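Local structure of eukaryotic translation initiation factor 4 gamma 2 (Homo sapiens, 4IUL) at residues H174-K183 with L218-M226; L189-E197 with L229-I239. The protein probably acts in translation initiation as an eIF4G relative, its MIF4G domain of HEAT-type helical repeats interacting with the RNA helicase eIF4A. One frame throughout, in Å; residues are numbered along the deposited sequence.

Both contacts lie in the C-terminal part of the all-helical MIF4G domain, with centres about 15 Å apart. Contact 1 joins the bodies of helices 170-181 and 216-227. Contact 2 joins the turns that lead into helices 193-210 and 237-251, together with the first residues of those helices. Each is buried in part. Contact 1 has an aromatic and aliphatic interior of Tyr-222, Ile-177 and Leu-181, with a histidine holding the tyrosine and an arginine that reaches the C-terminal end of helix 170-181. Contact 2 relies on leucines and Ile-239, with a salt bridge at its border. The two meet where Leu-181 CD2 approaches Leu-196 CD2 and where Lys-183 lies against Leu-189 and Met-192.

Contact 1: residues H174-K183 with L218-M226; sequences HKCIKTLLEK and LMDQYFARM
Tyr-222 has CG anti to its carbonyl carbon (chi1 -67°), which carries the ring across to helix 170-181, over Ile-177 and out to His-174. There His-174 ND1 meets the tyrosine hydroxyl OH at 2.9 Å, near the plane of the imidazole ring. This is a hydrogen bond at an angle of 154°, and either group could be the donor. The rings meet rim to rim, with planes 33° apart. Ile-177 CG2 sits over the centre of the Tyr-222 ring as a CH-pi contact, 3.7 Å from the centroid. On the opposite face of that ring lies the carbonyl oxygen of Leu-218. Leu-218 CD1 covers one face of the His-174 ring, 4.2 Å from its centroid.

Segments 174-181 and 218-226 run in roughly the same direction, on helices that are next-but-one neighbours in a HEAT-type array. Helix 193-210, between them in sequence, packs against both through Leu-199, Met-203 and Leu-210.

Toward the C-terminal ends, Leu-181 CD1 packs 4.0 Å from Tyr-222 CD2. Leu-181 CD2 lies 3.9 Å from Arg-225 CG. The arginine chain bends at chi2 and brings its guanidinium to the end of helix 170-181. Arg-225 NH2 donates to Leu-181 O at 3.2 Å, nearly in line with the carbonyl bond, and NE adds a weak second bond to the same oxygen.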
loop_
_atom_site.group_PDB
_atom_site.type_symbol
_atom_site.label_atom_id
_atom_site.label_comp_id
_atom_site.label_asym_id
_atom_site.label_seq_id
_atom_site.Cartn_x
_atom_site.Cartn_y
_atom_site.Cartn_z
ATOM N N HIS A 174 -3.391 10.026 2.656
ATOM C CA HIS A 174 -3.984 10.778 3.770
ATOM C C HIS A 174 -5.083 9.932 4.423
ATOM O O HIS A 174 -5.301 10.004 5.631
ATOM C CB HIS A 174 -4.575 12.116 3.286
ATOM C CG HIS A 174 -3.550 13.189 3.071
ATOM N ND1 HIS A 174 -2.932 13.847 4.113
ATOM C CD2 HIS A 174 -2.993 13.677 1.935
ATOM C CE1 HIS A 174 -2.034 14.688 3.630
ATOM N NE2 HIS A 174 -2.050 14.603 2.311
ATOM N N LYS A 175 -5.766 9.125 3.619
ATOM C CA LYS A 175 -6.838 8.278 4.131
ATOM C C LYS A 175 -6.272 7.186 5.045
ATOM O O LYS A 175 -6.924 6.772 6.002
ATOM C CB LYS A 175 -7.614 7.657 2.965
ATOM C CG LYS A 175 -9.111 7.631 3.172
ATOM C CD LYS A 175 -9.851 7.423 1.859
ATOM C CE LYS A 175 -9.657 8.603 0.927
ATOM N NZ LYS A 175 -10.342 8.400 -0.383
ATOM N N CYS A 176 -5.060 6.721 4.743
ATOM C CA CYS A 176 -4.408 5.712 5.563
ATOM C C CYS A 176 -4.008 6.361 6.895
ATOM O O CYS A 176 -4.269 5.819 7.968
ATOM C CB CYS A 176 -3.155 5.166 4.859
ATOM S SG CYS A 176 -3.468 4.055 3.452
ATOM N N ILE A 177 -3.374 7.527 6.815
ATOM C CA ILE A 177 -2.932 8.248 8.001
ATOM C C ILE A 177 -4.094 8.556 8.940
ATOM O O ILE A 177 -3.970 8.418 10.152
ATOM C CB ILE A 177 -2.244 9.582 7.622
ATOM C CG1 ILE A 177 -0.911 9.296 6.927
ATOM C CG2 ILE A 177 -2.048 10.453 8.875
ATOM C CD1 ILE A 177 -0.161 10.535 6.501
ATOM N N LYS A 178 -5.218 8.972 8.369
ATOM C CA LYS A 178 -6.396 9.312 9.156
ATOM C C LYS A 178 -6.945 8.137 9.955
ATOM O O LYS A 178 -7.343 8.306 11.109
ATOM C CB LYS A 178 -7.502 9.867 8.254
ATOM C CG LYS A 178 -8.760 10.248 9.015
ATOM C CD LYS A 178 -9.768 10.995 8.146
ATOM C CE LYS A 178 -10.970 11.438 8.977
ATOM N NZ LYS A 178 -11.976 12.158 8.158
ATOM N N THR A 179 -6.972 6.952 9.350
ATOM C CA THR A 179 -7.492 5.784 10.047
ATOM C C THR A 179 -6.548 5.304 11.148
ATOM O O THR A 179 -6.994 4.780 12.167
ATOM C CB THR A 179 -7.770 4.615 9.072
ATOM O OG1 THR A 179 -6.546 4.174 8.482
ATOM C CG2 THR A 179 -8.718 5.058 7.972
ATOM N N LEU A 180 -5.248 5.491 10.946
ATOM C CA LEU A 180 -4.265 5.066 11.936
ATOM C C LEU A 180 -4.242 5.943 13.188
ATOM O O LEU A 180 -3.951 5.451 14.279
ATOM C CB LEU A 180 -2.864 5.012 11.315
ATOM C CG LEU A 180 -2.619 3.946 10.238
ATOM C CD1 LEU A 180 -1.145 3.953 9.840
ATOM C CD2 LEU A 180 -3.017 2.570 10.771
ATOM N N LEU A 181 -4.553 7.229 13.035
ATOM C CA LEU A 181 -4.565 8.160 14.160
ATOM C C LEU A 181 -5.929 8.264 14.842
ATOM O O LEU A 181 -6.034 8.784 15.957
ATOM C CB LEU A 181 -4.144 9.558 13.700
ATOM C CG LEU A 181 -2.661 9.852 13.484
ATOM C CD1 LEU A 181 -2.501 11.228 12.852
ATOM C CD2 LEU A 181 -1.928 9.785 14.814
ATOM N N GLU A 182 -6.971 7.781 14.172
ATOM C CA GLU A 182 -8.319 7.839 14.723
ATOM C C GLU A 182 -8.453 6.983 15.975
ATOM O O GLU A 182 -7.938 5.865 16.037
ATOM C CB GLU A 182 -9.342 7.383 13.682
ATOM C CG GLU A 182 -10.774 7.352 14.197
ATOM C CD GLU A 182 -11.756 6.842 13.161
ATOM O OE1 GLU A 182 -11.633 5.670 12.743
ATOM O OE2 GLU A 182 -12.650 7.618 12.762
ATOM N N LYS A 183 -9.160 7.518 16.965
ATOM C CA LYS A 183 -9.372 6.824 18.228
ATOM C C LYS A 183 -10.773 6.230 18.346
ATOM O O LYS A 183 -11.737 6.936 18.647
ATOM C CB LYS A 183 -9.117 7.783 19.394
ATOM C CG LYS A 183 -9.449 7.206 20.759
ATOM C CD LYS A 183 -8.649 5.951 21.040
ATOM C CE LYS A 183 -9.009 5.383 22.392
ATOM N NZ LYS A 183 -8.230 4.158 22.677
ATOM N N LEU A 218 -3.441 20.373 7.256
ATOM C CA LEU A 218 -3.672 18.961 7.549
ATOM C C LEU A 218 -2.507 18.308 8.297
ATOM O O LEU A 218 -2.705 17.643 9.312
ATOM C CB LEU A 218 -3.903 18.191 6.253
ATOM C CG LEU A 218 -5.310 17.803 5.829
ATOM C CD1 LEU A 218 -5.200 16.996 4.536
ATOM C CD2 LEU A 218 -5.989 16.973 6.929
ATOM N N MET A 219 -1.295 18.485 7.782
ATOM C CA MET A 219 -0.117 17.898 8.405
ATOM C C MET A 219 0.119 18.447 9.810
ATOM O O MET A 219 0.457 17.693 10.726
ATOM C CB MET A 219 1.118 18.133 7.535
ATOM C CG MET A 219 1.053 17.467 6.160
ATOM S SD MET A 219 1.051 15.666 6.204
ATOM C CE MET A 219 2.795 15.344 6.147
ATOM N N ASP A 220 -0.045 19.757 9.976
ATOM C CA ASP A 220 0.130 20.382 11.286
ATOM C C ASP A 220 -0.808 19.695 12.264
ATOM O O ASP A 220 -0.437 19.394 13.402
ATOM C CB ASP A 220 -0.212 21.873 11.237
ATOM C CG ASP A 220 0.968 22.733 10.855
ATOM O OD1 ASP A 220 2.063 22.188 10.573
ATOM O OD2 ASP A 220 0.795 23.969 10.838
ATOM N N GLN A 221 -2.027 19.444 11.799
ATOM C CA GLN A 221 -3.048 18.796 12.606
ATOM C C GLN A 221 -2.617 17.378 13.017
ATOM O O GLN A 221 -2.816 16.973 14.165
ATOM C CB GLN A 221 -4.352 18.749 11.813
ATOM C CG GLN A 221 -5.604 18.664 12.652
ATOM C CD GLN A 221 -6.858 18.640 11.796
ATOM O OE1 GLN A 221 -6.947 19.347 10.783
ATOM N NE2 GLN A 221 -7.839 17.838 12.201
ATOM N N TYR A 222 -2.023 16.631 12.083
ATOM C CA TYR A 222 -1.566 15.267 12.353
ATOM C C TYR A 222 -0.493 15.234 13.440
ATOM O O TYR A 222 -0.580 14.461 14.397
ATOM C CB TYR A 222 -0.957 14.634 11.097
ATOM C CG TYR A 222 -1.890 14.358 9.934
ATOM C CD1 TYR A 222 -1.392 14.325 8.629
ATOM C CD2 TYR A 222 -3.252 14.104 10.127
ATOM C CE1 TYR A 222 -2.215 14.052 7.544
ATOM C CE2 TYR A 222 -4.090 13.824 9.042
ATOM C CZ TYR A 222 -3.560 13.802 7.750
ATOM O OH TYR A 222 -4.361 13.535 6.661
ATOM N N PHE A 223 0.532 16.066 13.277
ATOM C CA PHE A 223 1.630 16.091 14.228
ATOM C C PHE A 223 1.307 16.686 15.599
ATOM O O PHE A 223 2.051 16.470 16.559
ATOM C CB PHE A 223 2.853 16.773 13.605
ATOM C CG PHE A 223 3.606 15.886 12.654
ATOM C CD1 PHE A 223 3.106 15.619 11.377
ATOM C CD2 PHE A 223 4.788 15.264 13.054
ATOM C CE1 PHE A 223 3.768 14.742 10.513
ATOM C CE2 PHE A 223 5.458 14.385 12.202
ATOM C CZ PHE A 223 4.946 14.122 10.925
ATOM N N ALA A 224 0.211 17.431 15.698
ATOM C CA ALA A 224 -0.186 17.975 16.991
ATOM C C ALA A 224 -0.683 16.743 17.741
ATOM O O ALA A 224 -0.254 16.444 18.859
ATOM C CB ALA A 224 -1.311 18.980 16.824
ATOM N N ARG A 225 -1.580 16.019 17.085
ATOM C CA ARG A 225 -2.155 14.800 17.624
ATOM C C ARG A 225 -1.051 13.830 18.060
ATOM O O ARG A 225 -1.186 13.149 19.077
ATOM C CB ARG A 225 -3.052 14.172 16.554
ATOM C CG ARG A 225 -3.502 12.750 16.803
ATOM C CD ARG A 225 -4.436 12.627 17.985
ATOM N NE ARG A 225 -5.007 11.283 18.041
ATOM C CZ ARG A 225 -5.734 10.816 19.050
ATOM N NH1 ARG A 225 -5.984 11.582 20.104
ATOM N NH2 ARG A 225 -6.210 9.581 19.000
ATOM N N MET A 226 0.044 13.787 17.301
ATOM C CA MET A 226 1.171 12.905 17.599
ATOM C C MET A 226 1.954 13.330 18.841
ATOM O O MET A 226 2.412 12.479 19.610
ATOM C CB MET A 226 2.127 12.830 16.400
ATOM C CG MET A 226 1.647 11.933 15.253
ATOM S SD MET A 226 2.522 12.191 13.683
ATOM C CE MET A 226 4.043 11.265 13.925
#

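Contact 2: residues L189-E197 with L229-I239; sequences LKDMGEDLE and LMLSKELPARI
Leu-189 and Leu-235 meet at the centre of this contact, their side chains crossing at about a right angle. Leu-189 CD1 lies 3.9 Å from Leu-235 CD2. The other branch of Leu-235, CD1, packs 3.7 Å from Leu-196 CD1. Leu-229 adds to the apolar group, its two methyls near Leu-189 and Leu-196 at longer range. Leu-189 has CG anti to the backbone N (chi1 174°), which directs its CD2 branch between Ser-232 and Glu-234. There Leu-189 CD2 is 3.6 Å from Glu-234 CG, while Glu-234 CB sits against Leu-189 CG.

Beside this group, Ile-239 lies along the first turn of helix 193-210. Its CD1 comes 3.4 Å from Gly-193 O, and its CG2 faces Leu-196 CB. At the rim Arg-238 NH2 forms a salt bridge with Glu-197 OE1 at 2.9 Å. The hydrogen bond in it is weak, and the guanidinium and carboxylate planes stand 80° apart.

Further out, the backbone is folded into turns. A type I turn runs from Leu-229 to Ser-232. Ser-232 OG then accepts from Glu-234 N at 3.3 Å, forming an ST turn. Met-192 and Pro-236 occupy the N-cap positions of the two helices. The contact joins alternate inter-helix turns, before helices 193-210 and 237-251, as in a HEAT-type array.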
loop_
_atom_site.group_PDB
_atom_site.type_symbol
_atom_site.label_atom_id
_atom_site.label_comp_id
_atom_site.label_asym_id
_atom_site.label_seq_id
_atom_site.Cartn_x
_atom_site.Cartn_y
_atom_site.Cartn_z
ATOM N N LEU A 189 -6.366 3.172 24.201
ATOM C CA LEU A 189 -5.072 3.783 23.909
ATOM C C LEU A 189 -3.893 2.832 24.109
ATOM O O LEU A 189 -2.862 2.959 23.448
ATOM C CB LEU A 189 -4.884 5.040 24.771
ATOM C CG LEU A 189 -3.537 5.776 24.742
ATOM C CD1 LEU A 189 -3.138 6.094 23.313
ATOM C CD2 LEU A 189 -3.640 7.054 25.565
ATOM N N LYS A 190 -4.053 1.875 25.016
ATOM C CA LYS A 190 -2.999 0.908 25.299
ATOM C C LYS A 190 -2.856 -0.149 24.199
ATOM O O LYS A 190 -1.857 -0.868 24.149
ATOM C CB LYS A 190 -3.272 0.219 26.643
ATOM C CG LYS A 190 -4.600 -0.530 26.699
ATOM C CD LYS A 190 -4.780 -1.274 28.014
ATOM C CE LYS A 190 -6.054 -2.103 27.997
ATOM N NZ LYS A 190 -6.221 -2.943 29.219
ATOM N N ASP A 191 -3.846 -0.237 23.315
ATOM C CA ASP A 191 -3.812 -1.224 22.241
ATOM C C ASP A 191 -3.646 -0.622 20.848
ATOM O O ASP A 191 -4.229 -1.115 19.881
ATOM C CB ASP A 191 -5.084 -2.071 22.272
ATOM C CG ASP A 191 -5.340 -2.684 23.632
ATOM O OD1 ASP A 191 -4.414 -3.318 24.183
ATOM O OD2 ASP A 191 -6.467 -2.537 24.149
ATOM N N MET A 192 -2.845 0.435 20.743
ATOM C CA MET A 192 -2.619 1.087 19.457
ATOM C C MET A 192 -1.144 1.104 19.086
ATOM O O MET A 192 -0.717 1.880 18.234
ATOM C CB MET A 192 -3.148 2.519 19.489
ATOM C CG MET A 192 -4.611 2.626 19.860
ATOM S SD MET A 192 -5.298 4.233 19.442
ATOM C CE MET A 192 -4.273 5.320 20.436
ATOM N N GLY A 193 -0.371 0.238 19.727
ATOM C CA GLY A 193 1.051 0.174 19.456
ATOM C C GLY A 193 1.415 -0.066 18.003
ATOM O O GLY A 193 2.086 0.760 17.385
ATOM N N GLU A 194 0.979 -1.193 17.446
ATOM C CA GLU A 194 1.305 -1.505 16.061
ATOM C C GLU A 194 0.619 -0.574 15.063
ATOM O O GLU A 194 1.053 -0.448 13.920
ATOM C CB GLU A 194 0.985 -2.972 15.754
ATOM C CG GLU A 194 -0.433 -3.392 16.047
ATOM C CD GLU A 194 -0.583 -4.900 16.050
ATOM O OE1 GLU A 194 0.026 -5.546 16.931
ATOM O OE2 GLU A 194 -1.297 -5.439 15.173
ATOM N N ASP A 195 -0.447 0.087 15.497
ATOM C CA ASP A 195 -1.138 1.029 14.629
ATOM C C ASP A 195 -0.281 2.293 14.527
ATOM O O ASP A 195 -0.062 2.829 13.437
ATOM C CB ASP A 195 -2.518 1.359 15.198
ATOM C CG ASP A 195 -3.633 0.616 14.484
ATOM O OD1 ASP A 195 -3.389 -0.510 13.992
ATOM O OD2 ASP A 195 -4.759 1.155 14.420
ATOM N N LEU A 196 0.217 2.751 15.673
ATOM C CA LEU A 196 1.057 3.938 15.721
ATOM C C LEU A 196 2.435 3.671 15.128
ATOM O O LEU A 196 3.065 4.574 14.579
ATOM C CB LEU A 196 1.188 4.434 17.164
ATOM C CG LEU A 196 -0.034 5.192 17.688
ATOM C CD1 LEU A 196 0.130 5.521 19.165
ATOM C CD2 LEU A 196 -0.197 6.465 16.880
ATOM N N GLU A 197 2.904 2.430 15.228
ATOM C CA GLU A 197 4.211 2.079 14.689
ATOM C C GLU A 197 4.158 2.112 13.160
ATOM O O GLU A 197 5.127 2.493 12.504
ATOM C CB GLU A 197 4.633 0.684 15.162
ATOM C CG GLU A 197 6.114 0.389 14.963
ATOM C CD GLU A 197 6.472 -1.063 15.243
ATOM O OE1 GLU A 197 5.889 -1.656 16.178
ATOM O OE2 GLU A 197 7.348 -1.609 14.535
ATOM N N LEU A 229 0.614 12.347 22.361
ATOM C CA LEU A 229 0.518 10.901 22.549
ATOM C C LEU A 229 1.887 10.302 22.864
ATOM O O LEU A 229 1.979 9.186 23.382
ATOM C CB LEU A 229 -0.037 10.212 21.294
ATOM C CG LEU A 229 -1.466 10.481 20.810
ATOM C CD1 LEU A 229 -1.718 9.683 19.539
ATOM C CD2 LEU A 229 -2.474 10.098 21.880
ATOM N N MET A 230 2.949 11.035 22.544
ATOM C CA MET A 230 4.296 10.539 22.794
ATOM C C MET A 230 4.679 10.631 24.262
ATOM O O MET A 230 5.755 10.185 24.657
ATOM C CB MET A 230 5.320 11.296 21.944
ATOM C CG MET A 230 5.284 12.796 22.094
ATOM S SD MET A 230 6.608 13.567 21.148
ATOM C CE MET A 230 7.630 14.218 22.475
ATOM N N LEU A 231 3.796 11.214 25.066
ATOM C CA LEU A 231 4.036 11.346 26.497
ATOM C C LEU A 231 2.975 10.569 27.262
ATOM O O LEU A 231 2.840 10.709 28.481
ATOM C CB LEU A 231 4.011 12.817 26.916
ATOM C CG LEU A 231 5.359 13.533 27.071
ATOM C CD1 LEU A 231 6.218 13.347 25.831
ATOM C CD2 LEU A 231 5.105 15.006 27.332
ATOM N N SER A 232 2.225 9.749 26.533
ATOM C CA SER A 232 1.173 8.933 27.123
ATOM C C SER A 232 1.778 7.786 27.922
ATOM O O SER A 232 2.731 7.139 27.481
ATOM C CB SER A 232 0.267 8.370 26.029
ATOM O OG SER A 232 -0.748 7.553 26.585
ATOM N N LYS A 233 1.224 7.539 29.103
ATOM C CA LYS A 233 1.717 6.467 29.958
ATOM C C LYS A 233 1.086 5.130 29.574
ATOM O O LYS A 233 1.433 4.086 30.122
ATOM C CB LYS A 233 1.415 6.785 31.425
ATOM C CG LYS A 233 -0.061 6.975 31.732
ATOM C CD LYS A 233 -0.292 7.163 33.224
ATOM C CE LYS A 233 -1.775 7.197 33.561
ATOM N NZ LYS A 233 -1.994 7.207 35.034
ATOM N N GLU A 234 0.167 5.169 28.615
ATOM C CA GLU A 234 -0.517 3.964 28.163
ATOM C C GLU A 234 0.252 3.247 27.055
ATOM O O GLU A 234 0.003 2.072 26.778
ATOM C CB GLU A 234 -1.914 4.321 27.655
ATOM C CG GLU A 234 -2.704 5.245 28.573
ATOM C CD GLU A 234 -2.836 4.699 29.981
ATOM O OE1 GLU A 234 -3.350 3.570 30.139
ATOM O OE2 GLU A 234 -2.429 5.402 30.930
ATOM N N LEU A 235 1.187 3.954 26.428
ATOM C CA LEU A 235 1.972 3.385 25.337
ATOM C C LEU A 235 3.357 2.924 25.765
ATOM O O LEU A 235 4.009 3.565 26.588
ATOM C CB LEU A 235 2.126 4.412 24.214
ATOM C CG LEU A 235 0.851 5.011 23.617
ATOM C CD1 LEU A 235 1.227 6.095 22.625
ATOM C CD2 LEU A 235 0.029 3.922 22.944
ATOM N N PRO A 236 3.828 1.799 25.203
ATOM C CA PRO A 236 5.148 1.248 25.520
ATOM C C PRO A 236 6.245 2.290 25.315
ATOM O O PRO A 236 6.010 3.332 24.703
ATOM C CB PRO A 236 5.268 0.081 24.544
ATOM C CG PRO A 236 3.865 -0.406 24.459
ATOM C CD PRO A 236 3.078 0.880 24.327
ATOM N N ALA A 237 7.440 2.007 25.820
ATOM C CA ALA A 237 8.556 2.934 25.684
ATOM C C ALA A 237 8.944 3.095 24.221
ATOM O O ALA A 237 9.051 4.214 23.723
ATOM C CB ALA A 237 9.752 2.440 26.493
ATOM N N ARG A 238 9.150 1.973 23.539
ATOM C CA ARG A 238 9.533 1.978 22.130
ATOM C C ARG A 238 8.600 2.813 21.262
ATOM O O ARG A 238 9.055 3.558 20.399
ATOM C CB ARG A 238 9.575 0.548 21.579
ATOM C CG ARG A 238 9.779 0.471 20.062
ATOM C CD ARG A 238 10.031 -0.960 19.575
ATOM N NE ARG A 238 8.869 -1.592 18.946
ATOM C CZ ARG A 238 7.697 -1.804 19.544
ATOM N NH1 ARG A 238 7.507 -1.432 20.804
ATOM N NH2 ARG A 238 6.714 -2.407 18.886
ATOM N N ILE A 239 7.297 2.682 21.492
ATOM C CA ILE A 239 6.307 3.415 20.712
ATOM C C ILE A 239 6.429 4.928 20.864
ATOM O O ILE A 239 6.520 5.646 19.869
ATOM C CB ILE A 239 4.870 2.983 21.086
ATOM C CG1 ILE A 239 4.663 1.507 20.733
ATOM C CG2 ILE A 239 3.852 3.855 20.361
ATOM C CD1 ILE A 239 4.859 1.174 19.259
#